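Side-chain contacts in Two-component system sensor histidine kinase (Bacteroides thetaiotaomicron, PDB 3OTT), which probably senses saccharides and phosphorylates protein histidine using ATP, this chain being its extracellular sensor part with beta-propellers and a beta-sandwich: residues 329-332 with 336-339; 347-350 with 356-359; 384-389 with 397-402; 570-575 with 609-614. All coordinates share one frame; numbering follows the deposited sequence.

Contact 1: residues 329-332 with 336-339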
loop_
_atom_site.group_PDB
_atom_site.type_symbol
_atom_site.label_atom_id
_atom_site.label_comp_id
_atom_site.label_asym_id
_atom_site.label_seq_id
_atom_site.Cartn_x
_atom_site.Cartn_y
_atom_site.Cartn_z
ATOM N N LEU B 329 4.315 -16.039 16.501
ATOM C CA LEU B 329 5.075 -14.868 16.879
ATOM C C LEU B 329 6.234 -15.385 17.728
ATOM O O LEU B 329 6.091 -16.355 18.516
ATOM C CB LEU B 329 4.199 -13.939 17.683
ATOM C CG LEU B 329 2.805 -13.671 17.093
ATOM C CD1 LEU B 329 1.949 -12.953 18.116
ATOM C CD2 LEU B 329 2.865 -12.870 15.776
ATOM N N PHE B 330 7.402 -14.790 17.490
ATOM C CA PHE B 330 8.624 -15.168 18.140
ATOM C C PHE B 330 9.601 -14.015 18.068
ATOM O O PHE B 330 9.650 -13.280 17.100
ATOM C CB PHE B 330 9.208 -16.419 17.486
ATOM C CG PHE B 330 10.320 -17.056 18.292
ATOM C CD1 PHE B 330 10.024 -17.883 19.384
ATOM C CD2 PHE B 330 11.683 -16.822 17.952
ATOM C CE1 PHE B 330 11.085 -18.478 20.145
ATOM C CE2 PHE B 330 12.735 -17.384 18.696
ATOM C CZ PHE B 330 12.444 -18.197 19.802
ATOM N N ARG B 331 10.354 -13.820 19.117
ATOM C CA ARG B 331 11.458 -12.858 19.096
ATOM C C ARG B 331 12.739 -13.647 19.457
ATOM O O ARG B 331 12.785 -14.329 20.477
ATOM C CB ARG B 331 11.208 -11.745 20.128
ATOM C CG ARG B 331 12.076 -10.523 19.919
ATOM C CD ARG B 331 12.176 -9.677 21.118
ATOM N NE ARG B 331 12.827 -8.425 20.784
ATOM C CZ ARG B 331 13.229 -7.550 21.711
ATOM N NH1 ARG B 331 13.034 -7.849 22.985
ATOM N NH2 ARG B 331 13.817 -6.400 21.378
ATOM N N ASP B 332 13.780 -13.565 18.621
ATOM C CA ASP B 332 14.946 -14.375 18.859
ATOM C C ASP B 332 15.942 -13.788 19.863
ATOM O O ASP B 332 15.822 -12.636 20.284
ATOM C CB ASP B 332 15.616 -14.819 17.549
ATOM C CG ASP B 332 16.261 -13.709 16.825
ATOM O OD1 ASP B 332 16.515 -12.637 17.426
ATOM O OD2 ASP B 332 16.514 -13.910 15.616
ATOM N N PHE B 336 15.542 -9.958 16.946
ATOM C CA PHE B 336 14.680 -9.876 15.767
ATOM C C PHE B 336 13.297 -10.401 16.126
ATOM O O PHE B 336 13.176 -11.419 16.790
ATOM C CB PHE B 336 15.230 -10.674 14.572
ATOM C CG PHE B 336 16.490 -10.083 13.946
ATOM C CD1 PHE B 336 16.413 -8.983 13.097
ATOM C CD2 PHE B 336 17.756 -10.648 14.206
ATOM C CE1 PHE B 336 17.595 -8.426 12.502
ATOM C CE2 PHE B 336 18.937 -10.120 13.612
ATOM C CZ PHE B 336 18.852 -9.009 12.771
ATOM N N TYR B 337 12.260 -9.731 15.642
ATOM C CA TYR B 337 10.931 -10.285 15.764
ATOM C C TYR B 337 10.658 -11.099 14.533
ATOM O O TYR B 337 11.118 -10.740 13.467
ATOM C CB TYR B 337 9.898 -9.163 15.875
ATOM C CG TYR B 337 10.061 -8.345 17.119
ATOM C CD1 TYR B 337 10.949 -7.267 17.180
ATOM C CD2 TYR B 337 9.294 -8.640 18.248
ATOM C CE1 TYR B 337 11.057 -6.501 18.370
ATOM C CE2 TYR B 337 9.398 -7.917 19.388
ATOM C CZ TYR B 337 10.267 -6.856 19.463
ATOM O OH TYR B 337 10.306 -6.175 20.660
ATOM N N TRP B 338 9.917 -12.202 14.696
ATOM C CA TRP B 338 9.566 -13.080 13.610
ATOM C C TRP B 338 8.085 -13.417 13.752
ATOM O O TRP B 338 7.703 -14.215 14.626
ATOM C CB TRP B 338 10.348 -14.375 13.694
ATOM C CG TRP B 338 11.821 -14.276 13.450
ATOM C CD1 TRP B 338 12.819 -14.177 14.389
ATOM C CD2 TRP B 338 12.469 -14.350 12.185
ATOM N NE1 TRP B 338 14.051 -14.141 13.774
ATOM C CE2 TRP B 338 13.861 -14.239 12.419
ATOM C CE3 TRP B 338 12.005 -14.446 10.866
ATOM C CZ2 TRP B 338 14.792 -14.313 11.383
ATOM C CZ3 TRP B 338 12.902 -14.479 9.868
ATOM C CH2 TRP B 338 14.294 -14.439 10.124
ATOM N N PHE B 339 7.287 -12.791 12.882
ATOM C CA PHE B 339 5.848 -12.876 12.915
ATOM C C PHE B 339 5.432 -13.496 11.572
ATOM O O PHE B 339 5.634 -12.898 10.488
ATOM C CB PHE B 339 5.284 -11.481 13.015
ATOM C CG PHE B 339 5.301 -10.904 14.409
ATOM C CD1 PHE B 339 6.183 -11.380 15.380
ATOM C CD2 PHE B 339 4.433 -9.855 14.736
ATOM C CE1 PHE B 339 6.180 -10.853 16.649
ATOM C CE2 PHE B 339 4.430 -9.311 16.004
ATOM C CZ PHE B 339 5.329 -9.833 16.981
#

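Contact 2: residues 347-350 with 356-359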
loop_
_atom_site.group_PDB
_atom_site.type_symbol
_atom_site.label_atom_id
_atom_site.label_comp_id
_atom_site.label_asym_id
_atom_site.label_seq_id
_atom_site.Cartn_x
_atom_site.Cartn_y
_atom_site.Cartn_z
ATOM N N ARG B 347 10.458 -10.732 9.215
ATOM C CA ARG B 347 11.493 -10.340 10.157
ATOM C C ARG B 347 11.617 -8.820 10.275
ATOM O O ARG B 347 11.720 -8.120 9.261
ATOM C CB ARG B 347 12.868 -10.790 9.672
ATOM C CG ARG B 347 13.894 -10.926 10.745
ATOM C CD ARG B 347 15.234 -11.121 10.095
ATOM N NE ARG B 347 15.823 -9.829 9.778
ATOM C CZ ARG B 347 17.097 -9.640 9.444
ATOM N NH1 ARG B 347 17.922 -10.673 9.370
ATOM N NH2 ARG B 347 17.546 -8.407 9.222
ATOM N N PHE B 348 11.678 -8.322 11.506
ATOM C CA PHE B 348 11.729 -6.883 11.708
ATOM C C PHE B 348 12.262 -6.602 13.111
ATOM O O PHE B 348 12.283 -7.508 13.943
ATOM C CB PHE B 348 10.330 -6.245 11.431
ATOM C CG PHE B 348 9.253 -6.660 12.387
ATOM C CD1 PHE B 348 8.622 -7.910 12.263
ATOM C CD2 PHE B 348 8.840 -5.792 13.409
ATOM C CE1 PHE B 348 7.578 -8.300 13.182
ATOM C CE2 PHE B 348 7.820 -6.170 14.317
ATOM C CZ PHE B 348 7.199 -7.457 14.216
ATOM N N THR B 349 12.724 -5.398 13.383
ATOM C CA THR B 349 13.359 -5.114 14.663
ATOM C C THR B 349 12.589 -4.187 15.618
ATOM O O THR B 349 12.836 -4.176 16.833
ATOM C CB THR B 349 14.744 -4.491 14.479
ATOM O OG1 THR B 349 14.588 -3.248 13.778
ATOM C CG2 THR B 349 15.670 -5.444 13.682
ATOM N N ASP B 350 11.671 -3.385 15.124
ATOM C CA ASP B 350 10.889 -2.636 16.118
ATOM C C ASP B 350 9.385 -2.726 15.856
ATOM O O ASP B 350 8.952 -2.544 14.723
ATOM C CB ASP B 350 11.375 -1.169 16.296
ATOM C CG ASP B 350 10.787 -0.218 15.246
ATOM O OD1 ASP B 350 9.980 0.662 15.658
ATOM O OD2 ASP B 350 11.126 -0.347 14.023
ATOM N N HIS B 356 12.594 1.195 8.752
ATOM C CA HIS B 356 11.782 0.539 7.708
ATOM C C HIS B 356 12.593 -0.630 7.127
ATOM O O HIS B 356 13.029 -0.608 5.973
ATOM C CB HIS B 356 11.297 1.549 6.644
ATOM C CG HIS B 356 10.451 2.672 7.202
ATOM N ND1 HIS B 356 9.176 2.479 7.701
ATOM C CD2 HIS B 356 10.693 4.004 7.319
ATOM C CE1 HIS B 356 8.677 3.637 8.111
ATOM N NE2 HIS B 356 9.578 4.579 7.889
ATOM N N ASP B 357 12.776 -1.658 7.961
ATOM C CA ASP B 357 13.772 -2.716 7.736
ATOM C C ASP B 357 13.161 -4.119 7.868
ATOM O O ASP B 357 13.834 -5.064 8.261
ATOM C CB ASP B 357 14.940 -2.570 8.736
ATOM C CG ASP B 357 14.517 -2.791 10.196
ATOM O OD1 ASP B 357 15.416 -2.642 11.051
ATOM O OD2 ASP B 357 13.334 -3.113 10.521
ATOM N N ALA B 358 11.882 -4.219 7.558
ATOM C CA ALA B 358 11.196 -5.510 7.551
ATOM C C ALA B 358 11.697 -6.313 6.373
ATOM O O ALA B 358 11.945 -5.778 5.295
ATOM C CB ALA B 358 9.715 -5.295 7.441
ATOM N N ILE B 359 11.857 -7.602 6.578
ATOM C CA ILE B 359 12.053 -8.496 5.446
ATOM C C ILE B 359 10.929 -9.539 5.450
ATOM O O ILE B 359 10.641 -10.154 6.483
ATOM C CB ILE B 359 13.413 -9.180 5.531
ATOM C CG1 ILE B 359 14.513 -8.125 5.495
ATOM C CG2 ILE B 359 13.616 -10.175 4.396
ATOM C CD1 ILE B 359 15.856 -8.720 5.880
#

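Contact 3: residues 384-389 with 397-402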
loop_
_atom_site.group_PDB
_atom_site.type_symbol
_atom_site.label_atom_id
_atom_site.label_comp_id
_atom_site.label_asym_id
_atom_site.label_seq_id
_atom_site.Cartn_x
_atom_site.Cartn_y
_atom_site.Cartn_z
ATOM N N GLN B 384 21.357 -21.326 19.394
ATOM C CA GLN B 384 20.851 -20.075 18.814
ATOM C C GLN B 384 20.575 -20.144 17.278
ATOM O O GLN B 384 20.580 -19.134 16.595
ATOM C CB GLN B 384 21.741 -18.854 19.210
ATOM C CG GLN B 384 21.803 -18.608 20.765
ATOM C CD GLN B 384 22.819 -19.565 21.478
ATOM O OE1 GLN B 384 23.967 -19.631 21.089
ATOM N NE2 GLN B 384 22.370 -20.321 22.464
ATOM N N GLN B 385 20.289 -21.320 16.748
ATOM C CA GLN B 385 19.927 -21.393 15.348
ATOM C C GLN B 385 18.375 -21.310 15.249
ATOM O O GLN B 385 17.640 -21.936 16.017
ATOM C CB GLN B 385 20.436 -22.697 14.741
ATOM C CG GLN B 385 21.983 -22.929 14.702
ATOM C CD GLN B 385 22.647 -22.105 13.623
ATOM O OE1 GLN B 385 22.255 -22.154 12.448
ATOM N NE2 GLN B 385 23.630 -21.304 14.015
ATOM N N LEU B 386 17.897 -20.561 14.260
ATOM C CA LEU B 386 16.496 -20.293 14.100
ATOM C C LEU B 386 15.876 -21.363 13.147
ATOM O O LEU B 386 16.314 -21.474 12.007
ATOM C CB LEU B 386 16.350 -18.896 13.503
ATOM C CG LEU B 386 14.977 -18.194 13.624
ATOM C CD1 LEU B 386 14.032 -18.683 12.633
ATOM C CD2 LEU B 386 14.355 -18.340 15.007
ATOM N N TRP B 387 14.896 -22.124 13.630
ATOM C CA TRP B 387 14.195 -23.079 12.787
ATOM C C TRP B 387 12.693 -22.730 12.543
ATOM O O TRP B 387 12.044 -22.172 13.420
ATOM C CB TRP B 387 14.242 -24.453 13.384
ATOM C CG TRP B 387 15.672 -25.011 13.555
ATOM C CD1 TRP B 387 16.471 -24.831 14.625
ATOM C CD2 TRP B 387 16.378 -25.886 12.670
ATOM N NE1 TRP B 387 17.636 -25.497 14.468
ATOM C CE2 TRP B 387 17.613 -26.167 13.277
ATOM C CE3 TRP B 387 16.081 -26.476 11.438
ATOM C CZ2 TRP B 387 18.557 -26.989 12.696
ATOM C CZ3 TRP B 387 17.002 -27.285 10.857
ATOM C CH2 TRP B 387 18.240 -27.539 11.480
ATOM N N ILE B 388 12.151 -23.058 11.365
ATOM C CA ILE B 388 10.725 -22.831 11.152
ATOM C C ILE B 388 10.095 -24.127 10.624
ATOM O O ILE B 388 10.757 -24.889 9.863
ATOM C CB ILE B 388 10.419 -21.592 10.252
ATOM C CG1 ILE B 388 11.126 -21.744 8.923
ATOM C CG2 ILE B 388 10.890 -20.195 10.926
ATOM C CD1 ILE B 388 10.475 -20.877 7.810
ATOM N N ALA B 389 8.859 -24.394 11.047
ATOM C CA ALA B 389 8.148 -25.513 10.495
ATOM C C ALA B 389 7.096 -24.931 9.579
ATOM O O ALA B 389 6.407 -23.929 9.946
ATOM C CB ALA B 389 7.495 -26.387 11.630
ATOM N N TYR B 397 17.412 -20.803 9.407
ATOM C CA TYR B 397 17.869 -19.495 8.931
ATOM C C TYR B 397 19.371 -19.375 8.942
ATOM O O TYR B 397 20.002 -19.773 9.904
ATOM C CB TYR B 397 17.347 -18.372 9.791
ATOM C CG TYR B 397 17.390 -16.988 9.160
ATOM C CD1 TYR B 397 16.755 -16.722 7.906
ATOM C CD2 TYR B 397 17.998 -15.915 9.838
ATOM C CE1 TYR B 397 16.744 -15.458 7.380
ATOM C CE2 TYR B 397 17.992 -14.652 9.316
ATOM C CZ TYR B 397 17.377 -14.413 8.082
ATOM O OH TYR B 397 17.381 -13.126 7.558
ATOM N N ASP B 398 19.915 -18.798 7.880
ATOM C CA ASP B 398 21.280 -18.312 7.867
ATOM C C ASP B 398 21.305 -16.772 8.030
ATOM O O ASP B 398 21.144 -16.033 7.071
ATOM C CB ASP B 398 21.933 -18.716 6.558
ATOM C CG ASP B 398 23.438 -18.522 6.571
ATOM O OD1 ASP B 398 23.928 -17.463 7.075
ATOM O OD2 ASP B 398 24.115 -19.438 6.042
ATOM N N TYR B 399 21.482 -16.288 9.253
ATOM C CA TYR B 399 21.699 -14.865 9.525
ATOM C C TYR B 399 22.704 -14.125 8.639
ATOM O O TYR B 399 22.551 -12.945 8.402
ATOM C CB TYR B 399 22.127 -14.710 10.984
ATOM C CG TYR B 399 20.983 -14.971 11.923
ATOM C CD1 TYR B 399 20.017 -13.970 12.179
ATOM C CD2 TYR B 399 20.831 -16.225 12.533
ATOM C CE1 TYR B 399 18.926 -14.208 13.036
ATOM C CE2 TYR B 399 19.730 -16.480 13.409
ATOM C CZ TYR B 399 18.804 -15.452 13.638
ATOM O OH TYR B 399 17.755 -15.681 14.466
ATOM N N ALA B 400 23.761 -14.782 8.193
ATOM C CA ALA B 400 24.780 -14.054 7.415
ATOM C C ALA B 400 24.312 -13.797 6.006
ATOM O O ALA B 400 24.559 -12.734 5.475
ATOM C CB ALA B 400 26.109 -14.765 7.417
ATOM N N THR B 401 23.590 -14.741 5.404
ATOM C CA THR B 401 23.092 -14.548 4.023
ATOM C C THR B 401 21.632 -14.045 3.993
ATOM O O THR B 401 21.109 -13.623 2.932
ATOM C CB THR B 401 23.158 -15.854 3.206
ATOM O OG1 THR B 401 22.211 -16.803 3.721
ATOM C CG2 THR B 401 24.598 -16.458 3.204
ATOM N N ARG B 402 20.964 -14.149 5.127
ATOM C CA ARG B 402 19.599 -13.659 5.243
ATOM C C ARG B 402 18.661 -14.535 4.416
ATOM O O ARG B 402 17.699 -14.068 3.875
ATOM C CB ARG B 402 19.528 -12.159 4.907
ATOM C CG ARG B 402 20.169 -11.250 6.021
ATOM C CD ARG B 402 20.258 -9.725 5.696
ATOM N NE ARG B 402 20.918 -9.471 4.403
ATOM C CZ ARG B 402 20.389 -8.796 3.372
ATOM N NH1 ARG B 402 19.188 -8.227 3.460
ATOM N NH2 ARG B 402 21.082 -8.655 2.242
HETATM O O HOH W 1 19.773 -20.030 12.504
#

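Contact 4: residues 570-575 with 609-614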
loop_
_atom_site.group_PDB
_atom_site.type_symbol
_atom_site.label_atom_id
_atom_site.label_comp_id
_atom_site.label_asym_id
_atom_site.label_seq_id
_atom_site.Cartn_x
_atom_site.Cartn_y
_atom_site.Cartn_z
ATOM N N SER B 570 0.187 -16.227 35.137
ATOM C CA SER B 570 -1.043 -16.546 34.471
ATOM C C SER B 570 -0.827 -17.347 33.195
ATOM O O SER B 570 0.282 -17.397 32.641
ATOM C CB SER B 570 -1.772 -15.236 34.144
ATOM O OG SER B 570 -2.021 -14.516 35.353
ATOM N N ILE B 571 -1.906 -17.951 32.714
ATOM C CA ILE B 571 -1.957 -18.310 31.323
ATOM C C ILE B 571 -3.002 -17.535 30.492
ATOM O O ILE B 571 -4.163 -17.408 30.891
ATOM C CB ILE B 571 -2.031 -19.846 31.113
ATOM C CG1 ILE B 571 -2.432 -20.100 29.664
ATOM C CG2 ILE B 571 -3.060 -20.458 31.992
ATOM C CD1 ILE B 571 -2.199 -21.522 29.212
ATOM N N TRP B 572 -2.587 -17.009 29.330
ATOM C CA TRP B 572 -3.524 -16.286 28.443
ATOM C C TRP B 572 -4.060 -17.223 27.398
ATOM O O TRP B 572 -3.309 -17.922 26.776
ATOM C CB TRP B 572 -2.866 -15.077 27.745
ATOM C CG TRP B 572 -2.575 -13.911 28.686
ATOM C CD1 TRP B 572 -2.279 -13.994 30.039
ATOM C CD2 TRP B 572 -2.520 -12.516 28.346
ATOM N NE1 TRP B 572 -2.080 -12.718 30.553
ATOM C CE2 TRP B 572 -2.201 -11.803 29.538
ATOM C CE3 TRP B 572 -2.673 -11.802 27.157
ATOM C CZ2 TRP B 572 -2.083 -10.413 29.574
ATOM C CZ3 TRP B 572 -2.549 -10.385 27.193
ATOM C CH2 TRP B 572 -2.249 -9.722 28.396
ATOM N N VAL B 573 -5.370 -17.178 27.184
ATOM C CA VAL B 573 -6.062 -18.117 26.311
ATOM C C VAL B 573 -6.965 -17.344 25.371
ATOM O O VAL B 573 -7.948 -16.719 25.794
ATOM C CB VAL B 573 -6.888 -19.144 27.133
ATOM C CG1 VAL B 573 -7.444 -20.273 26.211
ATOM C CG2 VAL B 573 -6.038 -19.771 28.175
ATOM N N SER B 574 -6.607 -17.367 24.098
ATOM C CA SER B 574 -7.361 -16.700 23.058
ATOM C C SER B 574 -8.329 -17.704 22.440
ATOM O O SER B 574 -7.931 -18.824 22.124
ATOM C CB SER B 574 -6.401 -16.199 22.004
ATOM O OG SER B 574 -7.144 -15.580 20.996
ATOM N N THR B 575 -9.600 -17.333 22.347
ATOM C CA THR B 575 -10.624 -18.213 21.842
ATOM C C THR B 575 -11.462 -17.416 20.841
ATOM O O THR B 575 -11.362 -16.191 20.751
ATOM C CB THR B 575 -11.667 -18.622 22.916
ATOM O OG1 THR B 575 -12.454 -17.463 23.271
ATOM C CG2 THR B 575 -11.042 -19.219 24.163
ATOM N N ASP B 609 8.261 -6.416 29.025
ATOM C CA ASP B 609 7.035 -6.696 29.784
ATOM C C ASP B 609 5.726 -6.431 28.983
ATOM O O ASP B 609 4.875 -5.615 29.386
ATOM C CB ASP B 609 7.060 -5.890 31.088
ATOM C CG ASP B 609 6.021 -6.356 32.087
ATOM O OD1 ASP B 609 5.344 -7.371 31.796
ATOM O OD2 ASP B 609 5.880 -5.683 33.153
ATOM N N CYS B 610 5.588 -7.072 27.829
ATOM C CA CYS B 610 4.362 -6.918 27.074
ATOM C C CYS B 610 3.970 -8.185 26.303
ATOM O O CYS B 610 4.755 -9.121 26.188
ATOM C CB CYS B 610 4.489 -5.730 26.148
ATOM S SG CYS B 610 5.634 -6.084 24.886
ATOM N N VAL B 611 2.734 -8.205 25.809
ATOM C CA VAL B 611 2.157 -9.352 25.088
ATOM C C VAL B 611 1.722 -8.941 23.672
ATOM O O VAL B 611 1.040 -7.945 23.490
ATOM C CB VAL B 611 0.953 -9.957 25.855
ATOM C CG1 VAL B 611 0.343 -11.172 25.084
ATOM C CG2 VAL B 611 1.375 -10.379 27.246
ATOM N N TYR B 612 2.154 -9.715 22.682
ATOM C CA TYR B 612 1.768 -9.537 21.272
ATOM C C TYR B 612 0.631 -10.482 20.950
ATOM O O TYR B 612 0.709 -11.690 21.268
ATOM C CB TYR B 612 2.956 -9.809 20.343
ATOM C CG TYR B 612 4.062 -8.793 20.588
ATOM C CD1 TYR B 612 4.075 -7.555 19.935
ATOM C CD2 TYR B 612 5.065 -9.046 21.490
ATOM C CE1 TYR B 612 5.059 -6.619 20.185
ATOM C CE2 TYR B 612 6.098 -8.086 21.735
ATOM C CZ TYR B 612 6.064 -6.891 21.101
ATOM O OH TYR B 612 7.058 -5.982 21.362
ATOM N N LEU B 613 -0.404 -9.948 20.305
ATOM C CA LEU B 613 -1.581 -10.746 20.032
ATOM C C LEU B 613 -1.800 -10.742 18.510
ATOM O O LEU B 613 -2.166 -9.725 17.923
ATOM C CB LEU B 613 -2.774 -10.201 20.793
ATOM C CG LEU B 613 -2.646 -10.114 22.324
ATOM C CD1 LEU B 613 -2.145 -8.733 22.839
ATOM C CD2 LEU B 613 -3.994 -10.458 22.978
ATOM N N GLY B 614 -1.503 -11.852 17.864
ATOM C CA GLY B 614 -1.413 -11.812 16.405
ATOM C C GLY B 614 -2.728 -12.227 15.846
ATOM O O GLY B 614 -3.415 -13.083 16.405
#

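Contact 1: residues 329-332 with 336-339
Asp-332 and Trp-338 meet beside the turn of the hairpin formed by strands 326-331 and 337-341. Trp-338 NE1 donates to Asp-332 OD2 at 3.1 Å, nearly straight at 166°. The oxygen lies in the indole plane, but the indole reaches the carboxylate from above its plane. Asp-332 OD1 takes Phe-336 N at 2.9 Å, also out of plane. OD2 probably has a second partner, Tyr-399 OH, though the distance is unusually short. Asp-332 CG stands between its backbone N and carbonyl carbon, chi1 70°, which brings the carboxylate round to these donors. Asp-332 N itself bonds Phe-336 O at 2.9 Å. Further along, Trp-338 N bonds Phe-330 O at 2.6 Å, while the return bond is weak. On the other sheet face, the extended Arg-331 runs over the Tyr-337 ring, CG 3.9 Å from its centroid. Its guanidinium covers the hydroxyl end without bonding it. NE goes to Gly-335 O and NH1 to Asp-605. Leu-329 CD2 makes a CH-pi contact with the Phe-339 face. These are neighbouring strands of a propeller blade. Phe-330 and Trp-338 face Ile-378 of strand 375-380; Leu-329 faces Leu-603 of strand 601-605.

Contact 2: residues 347-350 with 356-359
The outer edge of a four-stranded propeller blade forms here, where strand 344-348 pairs with the beginning of strand 359-361. Arg-347 and Ile-359 are an antiparallel hydrogen-bonded pair. Arg-347 N bonds Ile-359 O at 2.8 Å, and Ile-359 N bonds Arg-347 O at 2.7 Å. Ala-358 CA adds a CA-H...O contact to the same Arg-347 oxygen. The two side chains of the pair run alongside each other. Ile-359 CD1 ends over one face of the Arg-347 guanidinium, 3.8 Å from NH2. The chains then diverge, and a polar link spans the gap. Thr-349 OG1 donates to Asp-357 OD1 at 2.9 Å, and OD1 accepts through its syn lone pair. The side chains cross at about a right angle. Asp-357 CG is set between its backbone N and carbonyl carbon, chi1 65°, which aims the carboxylate at Thr-349. Without the carboxylate, as with an alanine here, the Thr-349 hydroxyl would probably lose this acceptor and the loop a tie to the strand end. Within that loop Asp-350 accepts from Glu-354 N and Arg-355 N. Ala-352 and Glu-354 line the bound hexatantalum dodecabromide. The arrangement is a third-to-fourth strand connection of a propeller blade.

Contact 3: residues 384-389 with 397-402
Leu-386 and Tyr-397 join strands 386-390 and 393-398 near the open end of their hairpin. Tyr-397 N bonds Leu-386 O at 2.9 Å, nearly straight at 167°. Beside this bond the two CB atoms pack 3.9 Å apart. Beyond it the strands part, and a water takes the place of the return bond. It accepts from Leu-386 N at 2.6 Å and donates to Tyr-397 O, also at 2.6 Å. Gln-385 OE1 holds the same water weakly; its stronger partner is Arg-396 NH1. Tyr-399 reaches back across the gap, its side chain crossing that of Leu-386 at about a right angle. Its OH lies 3.6 Å from Leu-386 CB. The hydroxyl also reaches Asp-332 of the neighbouring blade. Tyr-397 turns an edge to one face of the Tyr-399 ring, with CD2 over its centre, 3.5 Å above the plane. Tyr-397 CG is anti to its backbone N, chi1 -162°, and this brings the edge of its ring to that face. Behind Tyr-399 the chain is shaped by Asp-398, whose OD1 accepts from Ala-400 N at 2.9 Å, an Asx turn, and from Thr-401 N at 3.2 Å, which extends it to an Asx motif. The hairpin supplies the two middle strands of one propeller blade. Leu-386 packs on Ile-378 of its strand 375-380. Tyr-397 meets Trp-338 of strand 337-341 edge-to-face and bonds Tyr-361 of strand 359-361.

Contact 4: residues 570-575 with 609-614
Trp-572 and Val-611 pack between two successive blades of a beta-propeller. Each lies on the second strand of its blade, counted from the inner strands 561-567 and 601-605. The backbones are well separated, with Trp-572 CA and Val-611 CA 9.6 Å apart. No hydrogen bond crosses, and side chains alone fill the space. They come from opposite directions, and the indole does most of the reaching. Its CG is anti to the carbonyl carbon, chi1 -71°, and the six-membered ring is carried to the valine. The tight part is there: Val-611 CG1 touches CZ3 and CE3 of Trp-572, both at 3.7 Å. Leu-613 is looser. Its CD2 lies near the indole plane at the edge, 4.5 Å from Trp-572 CZ3. Surrounding the pair, Val-567 and Ile-581 touch Trp-572, and Phe-604 touches Val-611. Replacing Trp-572 by an alanine is likely to open a gap between the blades and leave the Val-611 methyls without the indole face they rest on. Away from this buried centre the segments do not touch. At the more solvent-accessible end, Asp-609 OD1 forms a salt bridge with Lys-568 and also bonds Ser-624. A G1 beta bulge sets Asp-609 and Cys-610 together opposite Asp-605. At the centre, Val-611 CG2 makes a CH-pi contact, 4.0 Å from the centroid of the Trp-572 six-membered ring and 16° off its normal.

In the fold
Contacts 1 and 4 are buried, whereas contacts 2 and 3 are only partly so. Contacts 1 and 2 belong to one blade, and their strands 337-341 and 344-348 are neighbours in it; Tyr-337 N probably bonds Phe-348 O between them. Contact 3 is in the next blade and meets contact 1 through Asp-332 and Tyr-399. Contact 4 joins two further blades and touches contact 1 through Tyr-612. The first three are joined by backbone bonds within a blade, with polar side chains or water where strands end. Contact 4 is purely apolar and lies between sheets. Its centre is about 25 Å from that of contact 3.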